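PDB 3LYK: stringent starvation protein A homolog from Haemophilus influenzae, which probably associates in equimolar amounts with the RNA polymerase holoenzyme, but not with the core enzyme, and has a glutathione S-transferase-like fold. Local coordinates for residues T8-K13 / T57-D62; I16-V21 / G53-L58; K22-E27 / F150-C155; L133-I138 / K177-Y182. All blocks are in the same frame, centred on the assembly; numbering follows the deposited sequence.

Interaction 1: residues T8-K13 / T57-D62; sequences TLFSNK and TLVDRD
F10 and V59 meet on one face of an antiparallel strand pair. From F10 CB, which sits 4.2 Å from T57 CB, the ring is carried away from the main-chain carbonyl (CG anti to the carbonyl carbon, chi1 -67°). The ring edge thus runs along strand 57-60 from T57 towards V59: CD2 lies 3.8 Å from T57 O, close to the ring plane, and CE2 ends 3.9 Å from V59 CG2, again at the edge. The aromatic group therefore spans two residues of its partner strand by its rim.

Beneath the side chains four backbone bonds fix the register. T8 and V59 form one hydrogen-bonded pair, V59 N giving to T8 O at 2.8 Å; F10 and T57 form the other, with F10 N to T57 O also 2.8 Å. Between them L9 and L58 make a non-hydrogen-bonded pair whose side chains occupy the other face. The two leucines share nearly the same torsions, and their CD1 methyls come only loosely together, 4.3 Å apart.

The strands are the central pair of the mixed four-stranded sheet. L9 and S11 bond onward to strand 30-36, and L58 to L65 of strand 63-66. Helix 16-27 packs on L9, whereas helix 44-49 lies against F10, T57 and V59 on the opposite face.

Interaction 2: residues I16-V21 / G53-L58; sequences IYCHQV and GTVPTL
C18 lays its sulfur over the start of the P56 ring: SG is 3.6 Å from P56 N and equally far from P56 CD. The thiol is turned away from its own carbonyl carbon (chi1 -68°), which places SG beside the V55-P56 peptide link. There it also touches V55 CG2 at 3.9 Å, and so bridges two consecutive side chains of the loop.

The proline ring is met at successive atoms by one side of the first turns of helix 16-27. Of its side chain, Y17 brings CB, 3.7 Å from P56 CD, before its ring leads off elsewhere; the phenol OH is bound to E103. A turn further on, V21 points at the loop and sets CG2 3.8 Å from P56 CG, the two side chains crossing at a slant. Y17 O approaches the same CG, so the ring fits against the helix backbone as well as its side chains.

The peptide bond before P56 is cis, the hallmark of the loop that leads into the third strand of the thioredoxin-like domain in glutathione S-transferases. On the strand side of this bend T57 OG1 hydrogen-bonds T54 O at 2.7 Å, tying the residues before and after the cis link together; N50 ND2 is a second partner of that hydroxyl.

Between helix and loop the contact is largely apolar, with the Y17 carbonyl oxygen, the P56 nitrogen and the polarisable C18 thiol at its border. Lacking hydrogen bonds between the segments, it consists of van der Waals packing around the P56 ring.

Interaction 3: residues K22-E27 / F150-C155; sequences KIVLAE and FGLVDC
The chi1 of I23 (-66°) points its CG2 methyl at helix 152-165, while V24 turns its own CG2 the same way by setting it anti to the carbonyl carbon. C155 SG is received by both: it is 3.7 Å from I23 CG2 and 3.8 Å from V24 CG2. V24 CG2 also meets L152 CD2 at 3.7 Å, the two side chains crossing nearly at a right angle.

Along the other side F150 brings its ring up to I23 and E27. The CZ corner takes I23 CG2 at 4.2 Å, at the edge of the ring. E27 folds back at chi2 (-69°), and its OE2 comes obliquely to within 3.7 Å of F150 CE2, with the carboxylate and ring planes 37° apart. That oxygen is held by a salt bridge to R189 and a hydrogen bond with S191; R189 also makes a cation-pi contact with F150, which places the carboxylate, guanidinium and ring together.

The turn into the helix is fixed by D154, whose OD2 accepts G151 N at 2.9 Å through its anti lone pair, while OD1 is bound to F145 N. D154 corresponds to the aspartate half alone of the S/T-x-x-D N-capping box known at this helix in glutathione S-transferases, with glycine in the Ser/Thr place. The contact itself belongs to the interface between their thioredoxin-like and all-helical domains.

Interaction 4: residues L133-I138 / K177-Y182; sequences LGIAPI and KAIKAY
I179 and A178, on adjoining positions of helix 176-187, meet the end of helix 118-134 and the turn beyond it. I179 carries most of the contact. Its CD1 reaches A136 CA at 4.2 Å and A136 CB at 4.5 Å, and lies 4.4 Å from I135 CD1. Its CG1 faces L133 CD2 at 4.5 Å, so the isoleucine is touched along its longer branch by three residues. Both torsions of that branch are bent (chi1 -50°, chi2 -64°), which folds CD1 over the turn. A178 adds a smaller touch: its CB points at the turn and rests 3.9 Å from A136 O.

These distances are loose, and the packing is apolar apart from that methyl-carbonyl approach. The turn that presents A136 is shaped by its own backbone. I135 leaves helical geometry after the helix, A136 N bonds back to L133 O at 3.0 Å, and I138 N does likewise to I135 O. On the other side, the helical bonds A181 N to K177 O and Y182 N to A178 O keep this turn regular.

Further out, F139 lies against both A178 and I179 and meets the ring of Y182, while F145 packs on I135. Y182 in turn reaches helix 152-165 through V157 and L161. The contact thus belongs to the all-helical C-terminal domain of the glutathione S-transferase fold, where it joins the end of one helix to the side of another.

In the fold
Interactions 1 and 2 share T57 and L58, and their centres are 8 Å apart: the loop bearing the cis proline leads directly into the strand paired with 8-11, and C18 SG touches S11 CB at 3.4 Å. Helix 16-27 then carries the chain from interaction 2 to interaction 3, 13 Å away between centres, where Q20 CG packs on C155 O. Interaction 3 spans the two domains. It is coupled to interaction 4, about 20 Å off between centres, by D154 OD1 and Y182 OH, a probable hydrogen bond of 2.6 Å. Interactions 1 and 4 lie on opposite sides of the chain's centre, about 34 Å apart between centres.

Interaction 1: residues T8-K13 / T57-D62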
loop_
_atom_site.group_PDB
_atom_site.type_symbol
_atom_site.label_atom_id
_atom_site.label_comp_id
_atom_site.label_asym_id
_atom_site.label_seq_id
_atom_site.Cartn_x
_atom_site.Cartn_y
_atom_site.Cartn_z
ATOM N N THR B 8 4.926 21.271 4.104
ATOM C CA THR B 8 3.713 21.449 4.881
ATOM C C THR B 8 3.038 20.093 4.984
ATOM O O THR B 8 2.893 19.406 3.965
ATOM C CB THR B 8 2.742 22.441 4.180
ATOM O OG1 THR B 8 3.383 23.705 4.058
ATOM C CG2 THR B 8 1.447 22.626 4.959
ATOM N N LEU B 9 2.686 19.709 6.213
ATOM C CA LEU B 9 1.875 18.571 6.475
ATOM C C LEU B 9 0.463 18.995 6.877
ATOM O O LEU B 9 0.271 19.640 7.924
ATOM C CB LEU B 9 2.484 17.713 7.586
ATOM C CG LEU B 9 1.669 16.478 7.948
ATOM C CD1 LEU B 9 1.860 15.477 6.818
ATOM C CD2 LEU B 9 2.105 15.875 9.294
ATOM N N PHE B 10 -0.523 18.636 6.059
ATOM C CA PHE B 10 -1.930 18.762 6.441
ATOM C C PHE B 10 -2.273 17.556 7.240
ATOM O O PHE B 10 -2.105 16.408 6.775
ATOM C CB PHE B 10 -2.882 18.874 5.225
ATOM C CG PHE B 10 -2.707 20.130 4.452
ATOM C CD1 PHE B 10 -3.521 21.232 4.697
ATOM C CD2 PHE B 10 -1.724 20.218 3.467
ATOM C CE1 PHE B 10 -3.337 22.427 3.983
ATOM C CE2 PHE B 10 -1.527 21.402 2.741
ATOM C CZ PHE B 10 -2.341 22.513 2.997
ATOM N N SER B 11 -2.749 17.780 8.460
ATOM C CA SER B 11 -3.016 16.654 9.321
ATOM C C SER B 11 -4.062 16.977 10.343
ATOM O O SER B 11 -4.338 18.155 10.620
ATOM C CB SER B 11 -1.738 16.205 10.082
ATOM O OG SER B 11 -1.246 17.252 10.844
ATOM N N ASN B 12 -4.564 15.915 10.963
ATOM C CA ASN B 12 -5.430 16.065 12.119
ATOM C C ASN B 12 -4.789 15.404 13.324
ATOM O O ASN B 12 -4.273 14.278 13.221
ATOM C CB ASN B 12 -6.822 15.471 11.829
ATOM C CG ASN B 12 -7.716 15.498 13.046
ATOM O OD1 ASN B 12 -7.664 14.594 13.862
ATOM N ND2 ASN B 12 -8.504 16.574 13.197
ATOM N N LYS B 13 -4.806 16.097 14.464
ATOM C CA LYS B 13 -4.113 15.635 15.670
ATOM C C LYS B 13 -4.641 14.357 16.310
ATOM O O LYS B 13 -3.957 13.772 17.119
ATOM C CB LYS B 13 -4.094 16.762 16.747
ATOM C CG LYS B 13 -5.482 17.160 17.264
ATOM C CD LYS B 13 -5.259 18.108 18.469
ATOM C CE LYS B 13 -6.261 19.234 18.495
ATOM N NZ LYS B 13 -7.638 18.728 18.781
ATOM N N THR B 57 -1.630 14.763 4.140
ATOM C CA THR B 57 -1.158 15.180 2.841
ATOM C C THR B 57 0.118 15.998 3.083
ATOM O O THR B 57 0.109 16.950 3.901
ATOM C CB THR B 57 -2.207 16.053 2.125
ATOM O OG1 THR B 57 -3.337 15.256 1.787
ATOM C CG2 THR B 57 -1.655 16.641 0.873
ATOM N N LEU B 58 1.220 15.583 2.441
ATOM C CA LEU B 58 2.527 16.222 2.587
ATOM C C LEU B 58 2.766 16.965 1.310
ATOM O O LEU B 58 2.569 16.389 0.240
ATOM C CB LEU B 58 3.655 15.190 2.785
ATOM C CG LEU B 58 5.076 15.752 2.936
ATOM C CD1 LEU B 58 5.125 16.487 4.286
ATOM C CD2 LEU B 58 6.086 14.572 2.889
ATOM N N VAL B 59 3.151 18.235 1.414
ATOM C CA VAL B 59 3.335 19.106 0.267
ATOM C C VAL B 59 4.746 19.642 0.361
ATOM O O VAL B 59 5.129 20.267 1.352
ATOM C CB VAL B 59 2.360 20.293 0.257
ATOM C CG1 VAL B 59 2.625 21.207 -0.940
ATOM C CG2 VAL B 59 0.913 19.792 0.213
ATOM N N ASP B 60 5.519 19.391 -0.684
ATOM C CA ASP B 60 6.863 19.921 -0.758
ATOM C C ASP B 60 7.012 20.636 -2.061
ATOM O O ASP B 60 7.136 19.990 -3.094
ATOM C CB ASP B 60 7.893 18.811 -0.716
ATOM C CG ASP B 60 9.330 19.358 -0.647
ATOM O OD1 ASP B 60 9.578 20.532 -1.058
ATOM O OD2 ASP B 60 10.206 18.604 -0.170
ATOM N N ARG B 61 7.025 21.964 -2.004
ATOM C CA ARG B 61 7.066 22.793 -3.196
ATOM C C ARG B 61 5.947 22.345 -4.102
ATOM O O ARG B 61 4.781 22.524 -3.766
ATOM C CB ARG B 61 8.433 22.700 -3.904
ATOM C CG ARG B 61 9.560 23.513 -3.221
ATOM C CD ARG B 61 10.909 23.135 -3.815
ATOM N NE ARG B 61 11.002 23.474 -5.243
ATOM C CZ ARG B 61 11.969 24.205 -5.807
ATOM N NH1 ARG B 61 11.935 24.435 -7.114
ATOM N NH2 ARG B 61 12.982 24.692 -5.084
ATOM N N ASP B 62 6.307 21.731 -5.231
ATOM C CA ASP B 62 5.341 21.298 -6.215
ATOM C C ASP B 62 4.807 19.873 -5.965
ATOM O O ASP B 62 3.761 19.509 -6.491
ATOM C CB ASP B 62 5.955 21.409 -7.627
ATOM C CG ASP B 62 7.493 21.361 -7.605
ATOM O OD1 ASP B 62 8.075 20.466 -6.919
ATOM O OD2 ASP B 62 8.120 22.244 -8.261
#

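Interaction 2: residues I16-V21 / G53-L58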
loop_
_atom_site.group_PDB
_atom_site.type_symbol
_atom_site.label_atom_id
_atom_site.label_comp_id
_atom_site.label_asym_id
_atom_site.label_seq_id
_atom_site.Cartn_x
_atom_site.Cartn_y
_atom_site.Cartn_z
ATOM N N ILE B 16 -4.685 8.539 13.380
ATOM C CA ILE B 16 -3.580 7.613 13.603
ATOM C C ILE B 16 -2.538 7.616 12.462
ATOM O O ILE B 16 -1.325 7.482 12.707
ATOM C CB ILE B 16 -4.108 6.190 13.952
ATOM C CG1 ILE B 16 -2.979 5.291 14.430
ATOM C CG2 ILE B 16 -4.915 5.527 12.776
ATOM C CD1 ILE B 16 -3.465 4.043 15.082
ATOM N N TYR B 17 -3.032 7.827 11.237
ATOM C CA TYR B 17 -2.207 7.936 10.027
ATOM C C TYR B 17 -1.369 9.201 10.058
ATOM O O TYR B 17 -0.211 9.170 9.638
ATOM C CB TYR B 17 -3.060 7.874 8.729
ATOM C CG TYR B 17 -3.895 6.598 8.704
ATOM C CD1 TYR B 17 -3.269 5.354 8.520
ATOM C CD2 TYR B 17 -5.290 6.631 8.910
ATOM C CE1 TYR B 17 -4.000 4.172 8.536
ATOM C CE2 TYR B 17 -6.046 5.441 8.913
ATOM C CZ TYR B 17 -5.375 4.215 8.722
ATOM O OH TYR B 17 -6.047 3.013 8.745
ATOM N N CYS B 18 -1.928 10.300 10.579
ATOM C CA CYS B 18 -1.155 11.541 10.709
ATOM C C CYS B 18 -0.079 11.302 11.768
ATOM O O CYS B 18 1.077 11.707 11.606
ATOM C CB CYS B 18 -2.064 12.726 11.093
ATOM S SG CYS B 18 -3.172 13.113 9.665
ATOM N N HIS B 19 -0.446 10.584 12.811
ATOM C CA HIS B 19 0.530 10.295 13.861
ATOM C C HIS B 19 1.743 9.470 13.326
ATOM O O HIS B 19 2.901 9.800 13.596
ATOM C CB HIS B 19 -0.156 9.638 15.062
ATOM C CG HIS B 19 0.718 9.576 16.275
ATOM N ND1 HIS B 19 0.344 8.935 17.435
ATOM C CD2 HIS B 19 1.966 10.073 16.499
ATOM C CE1 HIS B 19 1.328 9.020 18.316
ATOM N NE2 HIS B 19 2.325 9.702 17.768
ATOM N N GLN B 20 1.471 8.419 12.536
ATOM C CA GLN B 20 2.547 7.651 11.909
ATOM C C GLN B 20 3.554 8.569 11.171
ATOM O O GLN B 20 4.777 8.424 11.324
ATOM C CB GLN B 20 1.989 6.663 10.857
ATOM C CG GLN B 20 1.019 5.613 11.370
ATOM C CD GLN B 20 0.454 4.783 10.205
ATOM O OE1 GLN B 20 0.389 5.248 9.067
ATOM N NE2 GLN B 20 0.017 3.594 10.499
ATOM N N VAL B 21 3.019 9.458 10.336
ATOM C CA VAL B 21 3.832 10.325 9.522
ATOM C C VAL B 21 4.656 11.315 10.387
ATOM O O VAL B 21 5.878 11.522 10.144
ATOM C CB VAL B 21 2.971 11.088 8.457
ATOM C CG1 VAL B 21 3.824 12.133 7.697
ATOM C CG2 VAL B 21 2.406 10.082 7.411
ATOM N N GLY B 53 -9.227 15.149 -0.751
ATOM C CA GLY B 53 -9.435 15.803 0.542
ATOM C C GLY B 53 -9.138 14.923 1.738
ATOM O O GLY B 53 -9.910 14.898 2.674
ATOM N N THR B 54 -8.036 14.176 1.698
ATOM C CA THR B 54 -7.692 13.264 2.812
ATOM C C THR B 54 -6.451 13.803 3.553
ATOM O O THR B 54 -5.678 14.618 3.015
ATOM C CB THR B 54 -7.339 11.851 2.299
ATOM O OG1 THR B 54 -6.311 11.987 1.322
ATOM C CG2 THR B 54 -8.584 11.136 1.671
ATOM N N VAL B 55 -6.259 13.344 4.781
ATOM C CA VAL B 55 -5.027 13.636 5.475
ATOM C C VAL B 55 -4.494 12.312 5.972
ATOM O O VAL B 55 -5.259 11.392 6.182
ATOM C CB VAL B 55 -5.226 14.643 6.670
ATOM C CG1 VAL B 55 -5.501 16.065 6.128
ATOM C CG2 VAL B 55 -6.334 14.187 7.612
ATOM N N PRO B 56 -3.171 12.207 6.180
ATOM C CA PRO B 56 -2.132 13.231 5.958
ATOM C C PRO B 56 -1.892 13.500 4.465
ATOM O O PRO B 56 -1.919 12.567 3.655
ATOM C CB PRO B 56 -0.883 12.592 6.580
ATOM C CG PRO B 56 -1.170 11.115 6.495
ATOM C CD PRO B 56 -2.630 10.977 6.769
ATOM N N THR B 57 -1.630 14.763 4.140
ATOM C CA THR B 57 -1.158 15.180 2.841
ATOM C C THR B 57 0.118 15.998 3.083
ATOM O O THR B 57 0.109 16.950 3.901
ATOM C CB THR B 57 -2.207 16.053 2.125
ATOM O OG1 THR B 57 -3.337 15.256 1.787
ATOM C CG2 THR B 57 -1.655 16.641 0.873
ATOM N N LEU B 58 1.220 15.583 2.441
ATOM C CA LEU B 58 2.527 16.222 2.587
ATOM C C LEU B 58 2.766 16.965 1.310
ATOM O O LEU B 58 2.569 16.389 0.240
ATOM C CB LEU B 58 3.655 15.190 2.785
ATOM C CG LEU B 58 5.076 15.752 2.936
ATOM C CD1 LEU B 58 5.125 16.487 4.286
ATOM C CD2 LEU B 58 6.086 14.572 2.889
#

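Interaction 3: residues K22-E27 / F150-C155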
loop_
_atom_site.group_PDB
_atom_site.type_symbol
_atom_site.label_atom_id
_atom_site.label_comp_id
_atom_site.label_asym_id
_atom_site.label_seq_id
_atom_site.Cartn_x
_atom_site.Cartn_y
_atom_site.Cartn_z
ATOM N N LYS B 22 4.030 11.868 11.428
ATOM C CA LYS B 22 4.805 12.788 12.333
ATOM C C LYS B 22 5.930 12.086 13.023
ATOM O O LYS B 22 6.943 12.669 13.241
ATOM C CB LYS B 22 3.925 13.471 13.391
ATOM C CG LYS B 22 2.855 14.375 12.804
ATOM C CD LYS B 22 1.937 14.797 13.976
ATOM C CE LYS B 22 1.031 15.912 13.582
ATOM N NZ LYS B 22 0.043 16.091 14.688
ATOM N N ILE B 23 5.776 10.824 13.375
ATOM C CA ILE B 23 6.902 10.124 13.994
ATOM C C ILE B 23 8.048 10.013 12.981
ATOM O O ILE B 23 9.221 10.262 13.299
ATOM C CB ILE B 23 6.476 8.747 14.444
ATOM C CG1 ILE B 23 5.463 8.880 15.574
ATOM C CG2 ILE B 23 7.712 7.920 14.878
ATOM C CD1 ILE B 23 4.815 7.520 15.945
ATOM N N VAL B 24 7.707 9.679 11.739
ATOM C CA VAL B 24 8.783 9.550 10.708
ATOM C C VAL B 24 9.459 10.876 10.418
ATOM O O VAL B 24 10.694 10.937 10.337
ATOM C CB VAL B 24 8.251 8.858 9.414
ATOM C CG1 VAL B 24 9.310 8.856 8.328
ATOM C CG2 VAL B 24 7.785 7.391 9.806
ATOM N N LEU B 25 8.676 11.947 10.302
ATOM C CA LEU B 25 9.270 13.291 10.118
ATOM C C LEU B 25 10.259 13.658 11.242
ATOM O O LEU B 25 11.321 14.202 10.945
ATOM C CB LEU B 25 8.200 14.379 9.982
ATOM C CG LEU B 25 7.403 14.371 8.663
ATOM C CD1 LEU B 25 6.040 15.087 8.786
ATOM C CD2 LEU B 25 8.220 14.992 7.529
ATOM N N ALA B 26 9.931 13.294 12.492
ATOM C CA ALA B 26 10.756 13.620 13.635
ATOM C C ALA B 26 11.981 12.709 13.691
ATOM O O ALA B 26 13.059 13.188 13.995
ATOM C CB ALA B 26 9.941 13.541 14.940
ATOM N N GLU B 27 11.824 11.417 13.363
ATOM C CA GLU B 27 12.978 10.542 13.277
ATOM C C GLU B 27 14.015 11.092 12.315
ATOM O O GLU B 27 15.200 11.035 12.599
ATOM C CB GLU B 27 12.602 9.144 12.789
ATOM C CG GLU B 27 12.083 8.195 13.835
ATOM C CD GLU B 27 13.177 7.771 14.858
ATOM O OE1 GLU B 27 14.331 7.480 14.438
ATOM O OE2 GLU B 27 12.856 7.694 16.066
ATOM N N PHE B 150 14.527 0.091 15.760
ATOM C CA PHE B 150 13.269 0.791 15.601
ATOM C C PHE B 150 13.048 1.060 14.111
ATOM O O PHE B 150 13.983 1.471 13.428
ATOM C CB PHE B 150 13.347 2.136 16.335
ATOM C CG PHE B 150 12.086 2.957 16.240
ATOM C CD1 PHE B 150 11.033 2.733 17.106
ATOM C CD2 PHE B 150 11.981 3.978 15.302
ATOM C CE1 PHE B 150 9.881 3.514 17.062
ATOM C CE2 PHE B 150 10.824 4.764 15.239
ATOM C CZ PHE B 150 9.775 4.529 16.120
ATOM N N GLY B 151 11.817 0.887 13.625
ATOM C CA GLY B 151 11.571 1.115 12.197
ATOM C C GLY B 151 10.129 1.423 11.910
ATOM O O GLY B 151 9.331 1.626 12.859
ATOM N N LEU B 152 9.775 1.408 10.611
ATOM C CA LEU B 152 8.411 1.719 10.176
ATOM C C LEU B 152 7.336 0.841 10.800
ATOM O O LEU B 152 6.228 1.319 11.005
ATOM C CB LEU B 152 8.284 1.732 8.640
ATOM C CG LEU B 152 9.106 2.770 7.859
ATOM C CD1 LEU B 152 8.773 2.711 6.314
ATOM C CD2 LEU B 152 8.902 4.201 8.400
ATOM N N VAL B 153 7.622 -0.433 11.071
ATOM C CA VAL B 153 6.607 -1.293 11.737
ATOM C C VAL B 153 6.222 -0.702 13.130
ATOM O O VAL B 153 5.041 -0.649 13.511
ATOM C CB VAL B 153 7.122 -2.748 11.898
ATOM C CG1 VAL B 153 6.078 -3.631 12.589
ATOM C CG2 VAL B 153 7.516 -3.357 10.489
ATOM N N ASP B 154 7.217 -0.222 13.856
ATOM C CA ASP B 154 6.978 0.439 15.156
ATOM C C ASP B 154 6.174 1.733 14.984
ATOM O O ASP B 154 5.380 2.081 15.858
ATOM C CB ASP B 154 8.314 0.696 15.849
ATOM C CG ASP B 154 9.111 -0.574 16.010
ATOM O OD1 ASP B 154 8.688 -1.446 16.807
ATOM O OD2 ASP B 154 10.125 -0.743 15.277
ATOM N N CYS B 155 6.335 2.407 13.835
ATOM C CA CYS B 155 5.513 3.558 13.512
ATOM C C CYS B 155 4.056 3.167 13.283
ATOM O O CYS B 155 3.188 4.036 13.316
ATOM C CB CYS B 155 6.068 4.331 12.315
ATOM S SG CYS B 155 7.748 4.946 12.658
#

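Interaction 4: residues L133-I138 / K177-Y182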
loop_
_atom_site.group_PDB
_atom_site.type_symbol
_atom_site.label_atom_id
_atom_site.label_comp_id
_atom_site.label_asym_id
_atom_site.label_seq_id
_atom_site.Cartn_x
_atom_site.Cartn_y
_atom_site.Cartn_z
ATOM N N LEU B 133 -1.828 -9.082 24.047
ATOM C CA LEU B 133 -1.271 -10.025 25.020
ATOM C C LEU B 133 -0.801 -11.320 24.328
ATOM O O LEU B 133 0.309 -11.790 24.573
ATOM C CB LEU B 133 -2.244 -10.288 26.193
ATOM C CG LEU B 133 -2.294 -9.159 27.249
ATOM C CD1 LEU B 133 -3.317 -9.471 28.351
ATOM C CD2 LEU B 133 -0.911 -8.836 27.880
ATOM N N GLY B 134 -1.621 -11.835 23.414
ATOM C CA GLY B 134 -1.280 -13.015 22.616
ATOM C C GLY B 134 0.052 -12.954 21.884
ATOM O O GLY B 134 0.741 -13.967 21.774
ATOM N N ILE B 135 0.437 -11.778 21.393
ATOM C CA ILE B 135 1.732 -11.658 20.686
ATOM C C ILE B 135 2.921 -11.263 21.568
ATOM O O ILE B 135 4.034 -11.076 21.082
ATOM C CB ILE B 135 1.646 -10.821 19.362
ATOM C CG1 ILE B 135 1.103 -9.407 19.600
ATOM C CG2 ILE B 135 0.789 -11.555 18.342
ATOM C CD1 ILE B 135 2.126 -8.434 20.118
ATOM N N ALA B 136 2.689 -11.193 22.874
ATOM C CA ALA B 136 3.759 -10.932 23.834
ATOM C C ALA B 136 5.067 -11.733 23.627
ATOM O O ALA B 136 6.147 -11.177 23.776
ATOM C CB ALA B 136 3.241 -11.130 25.254
ATOM N N PRO B 137 4.973 -13.041 23.302
ATOM C CA PRO B 137 6.208 -13.820 23.113
ATOM C C PRO B 137 7.187 -13.205 22.102
ATOM O O PRO B 137 8.388 -13.405 22.207
ATOM C CB PRO B 137 5.687 -15.171 22.600
ATOM C CG PRO B 137 4.344 -15.304 23.257
ATOM C CD PRO B 137 3.776 -13.901 23.193
ATOM N N ILE B 138 6.662 -12.460 21.141
ATOM C CA ILE B 138 7.460 -11.686 20.187
ATOM C C ILE B 138 8.683 -10.971 20.787
ATOM O O ILE B 138 9.767 -10.992 20.198
ATOM C CB ILE B 138 6.538 -10.703 19.431
ATOM C CG1 ILE B 138 6.002 -11.364 18.163
ATOM C CG2 ILE B 138 7.238 -9.414 19.084
ATOM C CD1 ILE B 138 4.942 -12.439 18.387
ATOM N N LYS B 177 4.388 -7.842 30.898
ATOM C CA LYS B 177 5.727 -7.273 31.128
ATOM C C LYS B 177 6.455 -6.840 29.840
ATOM O O LYS B 177 7.053 -5.753 29.781
ATOM C CB LYS B 177 6.619 -8.232 31.931
ATOM C CG LYS B 177 6.709 -7.880 33.414
ATOM C CD LYS B 177 6.884 -9.144 34.266
ATOM C CE LYS B 177 5.822 -9.220 35.378
ATOM N NZ LYS B 177 6.035 -10.411 36.260
ATOM N N ALA B 178 6.427 -7.712 28.831
ATOM C CA ALA B 178 7.000 -7.406 27.519
ATOM C C ALA B 178 6.294 -6.216 26.819
ATOM O O ALA B 178 6.959 -5.373 26.242
ATOM C CB ALA B 178 7.005 -8.657 26.630
ATOM N N ILE B 179 4.969 -6.139 26.897
ATOM C CA ILE B 179 4.217 -5.024 26.287
ATOM C C ILE B 179 4.523 -3.652 26.959
ATOM O O ILE B 179 4.739 -2.643 26.269
ATOM C CB ILE B 179 2.689 -5.267 26.266
ATOM C CG1 ILE B 179 2.326 -6.630 25.686
ATOM C CG2 ILE B 179 1.999 -4.221 25.415
ATOM C CD1 ILE B 179 2.719 -6.834 24.169
ATOM N N LYS B 180 4.580 -3.638 28.290
ATOM C CA LYS B 180 4.952 -2.422 29.032
ATOM C C LYS B 180 6.362 -2.010 28.732
ATOM O O LYS B 180 6.642 -0.824 28.589
ATOM C CB LYS B 180 4.815 -2.647 30.547
ATOM C CG LYS B 180 3.384 -2.706 31.030
ATOM C CD LYS B 180 3.344 -3.346 32.431
ATOM C CE LYS B 180 2.015 -3.114 33.131
ATOM N NZ LYS B 180 1.995 -3.892 34.411
ATOM N N ALA B 181 7.266 -2.984 28.656
ATOM C CA ALA B 181 8.652 -2.683 28.292
ATOM C C ALA B 181 8.723 -2.053 26.864
ATOM O O ALA B 181 9.423 -1.058 26.648
ATOM C CB ALA B 181 9.567 -3.952 28.433
ATOM N N TYR B 182 7.989 -2.613 25.906
ATOM C CA TYR B 182 7.986 -2.061 24.532
ATOM C C TYR B 182 7.449 -0.622 24.516
ATOM O O TYR B 182 8.017 0.265 23.883
ATOM C CB TYR B 182 7.131 -2.965 23.607
ATOM C CG TYR B 182 7.001 -2.450 22.198
ATOM C CD1 TYR B 182 8.089 -2.527 21.308
ATOM C CD2 TYR B 182 5.799 -1.854 21.760
ATOM C CE1 TYR B 182 7.968 -2.046 19.987
ATOM C CE2 TYR B 182 5.659 -1.379 20.448
ATOM C CZ TYR B 182 6.746 -1.478 19.566
ATOM O OH TYR B 182 6.607 -0.985 18.299
#